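Local atomic coordinates of glycosaminoglycan xylosylkinase (Hydra vulgaris, PDB entry 5XOM), a protein that probably phosphorylates xylose in the glycosaminoglycan linker region of proteoglycans, as a secretory-pathway kinase of the Fam20 family. Residues Glu252-Ile264 against Tyr281-Ile293. Residues are numbered along the deposited sequence; the frame is centred on the assembly and turned at random.
Sequences EPYTKGPRLLDLI and YEYIENENGSMVI. With NAG (2-acetamido-2-deoxy-beta-D-glucopyranose), chain D.
Tyr254 reaches Tyr281 through its phenol: the two OH atoms are hydrogen-bonded at 2.8 Å, and the Tyr254 oxygen lies at the edge of the Tyr281 ring. Pro258 rests its CG against the carbonyl O of Ser290.

Arg259 has the largest share of the contact. Its chain leaves with CG anti to the backbone N (chi1 -177°), then bends at chi2 and chi3, which turns the guanidinium onto the hairpin. One face lies over the Tyr283 ring in a cation-pi contact, with Arg259 CZ 3.9 Å from the ring centroid and the two planes tilted 36° to each other. At the edge, Arg259 NH1 gives a hydrogen bond to Tyr281 OH at 3.1 Å, and NH2 gives a nearly straight one to Ser290 OG (172°). NE donates to a water that also bonds Asp262 OD2 and Ser290 OG. Val292 CG2 packs against Arg259 CD at 3.5 Å.

Asp262 OD2 accepts a hydrogen bond from the backbone N of Val292 at 3.1 Å, on the anti side of the carboxylate and well out of its plane. The same oxygen forms a salt bridge with Arg60, and OD1 forms one with Arg322. Leu263 places CD2 over the centre of the Tyr281 ring, a CH-pi contact at 3.9 Å from the centroid.

Both segments lie in the Fam20 C-terminal kinase region, where the start of helix 259-273 packs on the hairpin within 281-293, whose turn carries the N-linked sugar on Asn288. Edge bonds and the Tyr283 ring over one face fix the rotation of Arg259. The two arginines paired with Asp262 probably favour its ionised form.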
loop_
_atom_site.group_PDB
_atom_site.type_symbol
_atom_site.label_atom_id
_atom_site.label_comp_id
_atom_site.label_asym_id
_atom_site.label_seq_id
_atom_site.Cartn_x
_atom_site.Cartn_y
_atom_site.Cartn_z
ATOM N N GLU A 252 -16.268 -32.599 8.400
ATOM C CA GLU A 252 -16.171 -31.146 8.248
ATOM C C GLU A 252 -15.143 -30.665 9.254
ATOM O O GLU A 252 -14.969 -31.292 10.293
ATOM C CB GLU A 252 -17.511 -30.435 8.506
ATOM C CG GLU A 252 -18.412 -30.183 7.294
ATOM C CD GLU A 252 -19.780 -29.618 7.692
ATOM O OE1 GLU A 252 -20.380 -30.118 8.667
ATOM O OE2 GLU A 252 -20.227 -28.630 7.063
ATOM N N PRO A 253 -14.454 -29.556 8.967
ATOM C CA PRO A 253 -14.489 -28.592 7.857
ATOM C C PRO A 253 -13.467 -28.886 6.763
ATOM O O PRO A 253 -13.053 -27.975 6.042
ATOM C CB PRO A 253 -14.164 -27.277 8.558
ATOM C CG PRO A 253 -13.212 -27.690 9.638
ATOM C CD PRO A 253 -13.569 -29.096 10.048
ATOM N N TYR A 254 -13.033 -30.134 6.664
ATOM C CA TYR A 254 -12.030 -30.515 5.678
ATOM C C TYR A 254 -12.638 -31.049 4.386
ATOM O O TYR A 254 -11.888 -31.396 3.466
ATOM C CB TYR A 254 -11.051 -31.522 6.299
ATOM C CG TYR A 254 -10.576 -31.047 7.657
ATOM C CD1 TYR A 254 -9.707 -29.966 7.767
ATOM C CD2 TYR A 254 -11.026 -31.646 8.827
ATOM C CE1 TYR A 254 -9.286 -29.507 9.004
ATOM C CE2 TYR A 254 -10.612 -31.194 10.068
ATOM C CZ TYR A 254 -9.740 -30.123 10.149
ATOM O OH TYR A 254 -9.321 -29.665 11.377
ATOM N N THR A 255 -13.971 -31.111 4.285
ATOM C CA THR A 255 -14.599 -31.648 3.081
ATOM C C THR A 255 -14.638 -30.613 1.964
ATOM O O THR A 255 -14.402 -30.947 0.797
ATOM C CB THR A 255 -16.025 -32.112 3.373
ATOM O OG1 THR A 255 -16.881 -30.973 3.494
ATOM C CG2 THR A 255 -16.076 -32.860 4.679
ATOM N N LYS A 256 -14.967 -29.365 2.294
ATOM C CA LYS A 256 -15.092 -28.297 1.312
ATOM C C LYS A 256 -14.403 -27.050 1.842
ATOM O O LYS A 256 -14.073 -26.948 3.027
ATOM C CB LYS A 256 -16.546 -27.922 1.003
ATOM C CG LYS A 256 -17.251 -27.273 2.190
ATOM C CD LYS A 256 -18.549 -26.591 1.778
ATOM C CE LYS A 256 -19.655 -27.575 1.539
ATOM N NZ LYS A 256 -20.938 -26.913 1.178
ATOM N N GLY A 257 -14.219 -26.080 0.954
ATOM C CA GLY A 257 -13.684 -24.798 1.341
ATOM C C GLY A 257 -12.175 -24.791 1.469
ATOM O O GLY A 257 -11.479 -25.719 1.043
ATOM N N PRO A 258 -11.643 -23.732 2.076
ATOM C CA PRO A 258 -10.192 -23.511 2.103
ATOM C C PRO A 258 -9.444 -24.137 3.272
ATOM O O PRO A 258 -8.221 -23.969 3.336
ATOM C CB PRO A 258 -10.105 -21.979 2.175
ATOM C CG PRO A 258 -11.298 -21.602 2.985
ATOM C CD PRO A 258 -12.389 -22.581 2.616
ATOM N N ARG A 259 -10.112 -24.845 4.187
ATOM C CA ARG A 259 -9.458 -25.207 5.443
ATOM C C ARG A 259 -8.271 -26.131 5.217
ATOM O O ARG A 259 -7.201 -25.929 5.800
ATOM C CB ARG A 259 -10.433 -25.874 6.404
ATOM C CG ARG A 259 -9.780 -26.178 7.737
ATOM C CD ARG A 259 -9.332 -24.899 8.456
ATOM N NE ARG A 259 -10.363 -23.871 8.461
ATOM C CZ ARG A 259 -11.323 -23.806 9.373
ATOM N NH1 ARG A 259 -11.390 -24.705 10.356
ATOM N NH2 ARG A 259 -12.229 -22.833 9.307
ATOM N N LEU A 260 -8.439 -27.168 4.392
ATOM C CA LEU A 260 -7.368 -28.155 4.268
ATOM C C LEU A 260 -6.184 -27.592 3.490
ATOM O O LEU A 260 -5.028 -27.844 3.846
ATOM C CB LEU A 260 -7.896 -29.436 3.612
ATOM C CG LEU A 260 -6.829 -30.475 3.263
ATOM C CD1 LEU A 260 -6.310 -31.128 4.531
ATOM C CD2 LEU A 260 -7.412 -31.541 2.341
ATOM N N LEU A 261 -6.446 -26.793 2.455
ATOM C CA LEU A 261 -5.338 -26.144 1.761
ATOM C C LEU A 261 -4.641 -25.124 2.656
ATOM O O LEU A 261 -3.429 -24.911 2.525
ATOM C CB LEU A 261 -5.826 -25.488 0.472
ATOM C CG LEU A 261 -6.235 -26.449 -0.643
ATOM C CD1 LEU A 261 -6.699 -25.670 -1.867
ATOM C CD2 LEU A 261 -5.075 -27.375 -0.987
ATOM N N ASP A 262 -5.381 -24.484 3.565
ATOM C CA ASP A 262 -4.739 -23.617 4.551
ATOM C C ASP A 262 -3.771 -24.409 5.420
ATOM O O ASP A 262 -2.640 -23.971 5.662
ATOM C CB ASP A 262 -5.785 -22.910 5.415
ATOM C CG ASP A 262 -6.393 -21.691 4.731
ATOM O OD1 ASP A 262 -6.073 -21.431 3.549
ATOM O OD2 ASP A 262 -7.194 -20.989 5.382
ATOM N N LEU A 263 -4.198 -25.578 5.909
ATOM C CA LEU A 263 -3.308 -26.367 6.756
ATOM C C LEU A 263 -2.095 -26.873 5.989
ATOM O O LEU A 263 -1.019 -27.042 6.575
ATOM C CB LEU A 263 -4.052 -27.549 7.381
ATOM C CG LEU A 263 -5.207 -27.240 8.336
ATOM C CD1 LEU A 263 -5.828 -28.530 8.852
ATOM C CD2 LEU A 263 -4.747 -26.361 9.492
ATOM N N ILE A 264 -2.235 -27.092 4.680
ATOM C CA ILE A 264 -1.085 -27.494 3.879
ATOM C C ILE A 264 -0.133 -26.315 3.682
ATOM O O ILE A 264 1.091 -26.468 3.797
ATOM C CB ILE A 264 -1.558 -28.104 2.547
ATOM C CG1 ILE A 264 -2.408 -29.354 2.823
ATOM C CG2 ILE A 264 -0.370 -28.453 1.673
ATOM C CD1 ILE A 264 -3.015 -30.015 1.591
ATOM N N TYR A 281 -4.699 -25.414 15.866
ATOM C CA TYR A 281 -4.598 -24.267 14.980
ATOM C C TYR A 281 -5.726 -23.287 15.272
ATOM O O TYR A 281 -6.731 -23.625 15.904
ATOM C CB TYR A 281 -4.604 -24.695 13.505
ATOM C CG TYR A 281 -5.907 -25.279 12.998
ATOM C CD1 TYR A 281 -6.887 -24.463 12.446
ATOM C CD2 TYR A 281 -6.148 -26.645 13.051
ATOM C CE1 TYR A 281 -8.072 -24.985 11.969
ATOM C CE2 TYR A 281 -7.334 -27.181 12.576
ATOM C CZ TYR A 281 -8.292 -26.343 12.035
ATOM O OH TYR A 281 -9.477 -26.860 11.559
ATOM N N GLU A 282 -5.536 -22.053 14.816
ATOM C CA GLU A 282 -6.474 -20.970 15.061
ATOM C C GLU A 282 -6.819 -20.292 13.743
ATOM O O GLU A 282 -5.988 -20.218 12.832
ATOM C CB GLU A 282 -5.890 -19.959 16.057
ATOM C CG GLU A 282 -5.755 -20.511 17.473
ATOM C CD GLU A 282 -4.933 -19.620 18.390
ATOM O OE1 GLU A 282 -5.524 -18.982 19.287
ATOM O OE2 GLU A 282 -3.695 -19.559 18.220
ATOM N N TYR A 283 -8.053 -19.796 13.647
ATOM C CA TYR A 283 -8.529 -19.223 12.398
ATOM C C TYR A 283 -9.492 -18.077 12.672
ATOM O O TYR A 283 -10.114 -18.009 13.735
ATOM C CB TYR A 283 -9.190 -20.288 11.511
ATOM C CG TYR A 283 -10.446 -20.928 12.069
ATOM C CD1 TYR A 283 -10.373 -22.024 12.925
ATOM C CD2 TYR A 283 -11.704 -20.468 11.703
ATOM C CE1 TYR A 283 -11.529 -22.627 13.422
ATOM C CE2 TYR A 283 -12.865 -21.065 12.191
ATOM C CZ TYR A 283 -12.770 -22.141 13.048
ATOM O OH TYR A 283 -13.920 -22.727 13.531
ATOM N N ILE A 284 -9.579 -17.157 11.710
ATOM C CA ILE A 284 -10.571 -16.094 11.720
ATOM C C ILE A 284 -11.674 -16.478 10.744
ATOM O O ILE A 284 -11.496 -17.335 9.874
ATOM C CB ILE A 284 -9.967 -14.714 11.358
ATOM C CG1 ILE A 284 -9.304 -14.762 9.978
ATOM C CG2 ILE A 284 -8.980 -14.262 12.433
ATOM C CD1 ILE A 284 -8.811 -13.403 9.477
ATOM N N GLU A 285 -12.835 -15.843 10.886
ATOM C CA GLU A 285 -13.980 -16.225 10.068
ATOM C C GLU A 285 -15.013 -15.107 10.076
ATOM O O GLU A 285 -15.254 -14.481 11.111
ATOM C CB GLU A 285 -14.590 -17.539 10.572
ATOM C CG GLU A 285 -15.720 -18.083 9.708
ATOM C CD GLU A 285 -16.139 -19.478 10.138
ATOM O OE1 GLU A 285 -16.636 -19.615 11.268
ATOM O OE2 GLU A 285 -15.974 -20.435 9.354
ATOM N N ASN A 286 -15.599 -14.849 8.913
ATOM C CA ASN A 286 -16.757 -13.970 8.799
ATOM C C ASN A 286 -17.623 -14.483 7.650
ATOM O O ASN A 286 -17.505 -15.642 7.237
ATOM C CB ASN A 286 -16.315 -12.502 8.649
ATOM C CG ASN A 286 -15.570 -12.228 7.354
ATOM O OD1 ASN A 286 -15.565 -13.039 6.425
ATOM N ND2 ASN A 286 -14.942 -11.065 7.285
ATOM N N GLU A 287 -18.509 -13.627 7.140
ATOM C CA GLU A 287 -19.418 -14.049 6.080
ATOM C C GLU A 287 -18.710 -14.391 4.767
ATOM O O GLU A 287 -19.278 -15.135 3.964
ATOM C CB GLU A 287 -20.483 -12.975 5.836
ATOM C CG GLU A 287 -19.964 -11.697 5.195
ATOM C CD GLU A 287 -21.004 -10.592 5.174
ATOM O OE1 GLU A 287 -22.082 -10.779 5.779
ATOM O OE2 GLU A 287 -20.745 -9.540 4.548
ATOM N N ASN A 288 -17.496 -13.888 4.519
ATOM C CA ASN A 288 -16.853 -14.107 3.225
ATOM C C ASN A 288 -15.835 -15.250 3.262
ATOM O O ASN A 288 -15.083 -15.416 2.297
ATOM C CB ASN A 288 -16.153 -12.836 2.709
ATOM C CG ASN A 288 -17.104 -11.645 2.518
ATOM O OD1 ASN A 288 -18.312 -11.793 2.335
ATOM N ND2 ASN A 288 -16.509 -10.444 2.546
ATOM N N GLY A 289 -15.755 -16.012 4.355
ATOM C CA GLY A 289 -14.862 -17.154 4.390
ATOM C C GLY A 289 -14.123 -17.269 5.710
ATOM O O GLY A 289 -14.548 -16.729 6.729
ATOM N N SER A 290 -13.011 -18.004 5.682
ATOM C CA SER A 290 -12.205 -18.236 6.873
ATOM C C SER A 290 -10.750 -18.439 6.464
ATOM O O SER A 290 -10.442 -18.693 5.298
ATOM C CB SER A 290 -12.706 -19.449 7.669
ATOM O OG SER A 290 -12.366 -20.665 7.026
ATOM N N MET A 291 -9.851 -18.318 7.435
ATOM C CA MET A 291 -8.428 -18.517 7.175
ATOM C C MET A 291 -7.702 -18.927 8.444
ATOM O O MET A 291 -7.891 -18.307 9.494
ATOM C CB MET A 291 -7.773 -17.255 6.599
ATOM C CG MET A 291 -6.280 -17.431 6.285
ATOM S SD MET A 291 -5.528 -16.182 5.221
ATOM C CE MET A 291 -5.378 -14.850 6.367
ATOM N N VAL A 292 -6.868 -19.962 8.335
ATOM C CA VAL A 292 -5.973 -20.332 9.428
ATOM C C VAL A 292 -4.836 -19.321 9.496
ATOM O O VAL A 292 -4.193 -19.017 8.483
ATOM C CB VAL A 292 -5.433 -21.756 9.223
ATOM C CG1 VAL A 292 -4.504 -22.166 10.376
ATOM C CG2 VAL A 292 -6.578 -22.740 9.040
ATOM N N ILE A 293 -4.596 -18.768 10.690
ATOM C CA ILE A 293 -3.625 -17.692 10.842
ATOM C C ILE A 293 -2.371 -18.245 11.499
ATOM O O ILE A 293 -2.402 -19.236 12.236
ATOM C CB ILE A 293 -4.184 -16.490 11.635
ATOM C CG1 ILE A 293 -4.676 -16.915 13.020
ATOM C CG2 ILE A 293 -5.284 -15.791 10.854
ATOM C CD1 ILE A 293 -5.096 -15.747 13.886
HETATM C C1 NAG D . -16.947 -9.058 2.593
HETATM C C2 NAG D . -17.881 -8.206 1.692
HETATM C C3 NAG D . -18.183 -6.861 2.384
HETATM C C4 NAG D . -18.618 -7.053 3.835
HETATM C C5 NAG D . -17.633 -7.952 4.572
HETATM C C6 NAG D . -18.070 -8.308 5.974
HETATM C C7 NAG D . -18.013 -7.719 -0.721
HETATM C C8 NAG D . -17.231 -7.465 -1.976
HETATM N N2 NAG D . -17.291 -7.964 0.382
HETATM O O3 NAG D . -19.175 -6.134 1.668
HETATM O O4 NAG D . -18.654 -5.796 4.503
HETATM O O5 NAG D . -17.518 -9.188 3.867
HETATM O O6 NAG D . -17.255 -9.341 6.512
HETATM O O7 NAG D . -19.242 -7.719 -0.709
HETATM O O HOH W 1 -9.685 -21.869 6.483
HETATM O O HOH W 2 -15.060 -23.141 9.600
HETATM O O HOH W 3 -14.086 -24.328 11.265
HETATM O O HOH W 4 -3.261 -20.870 6.578
#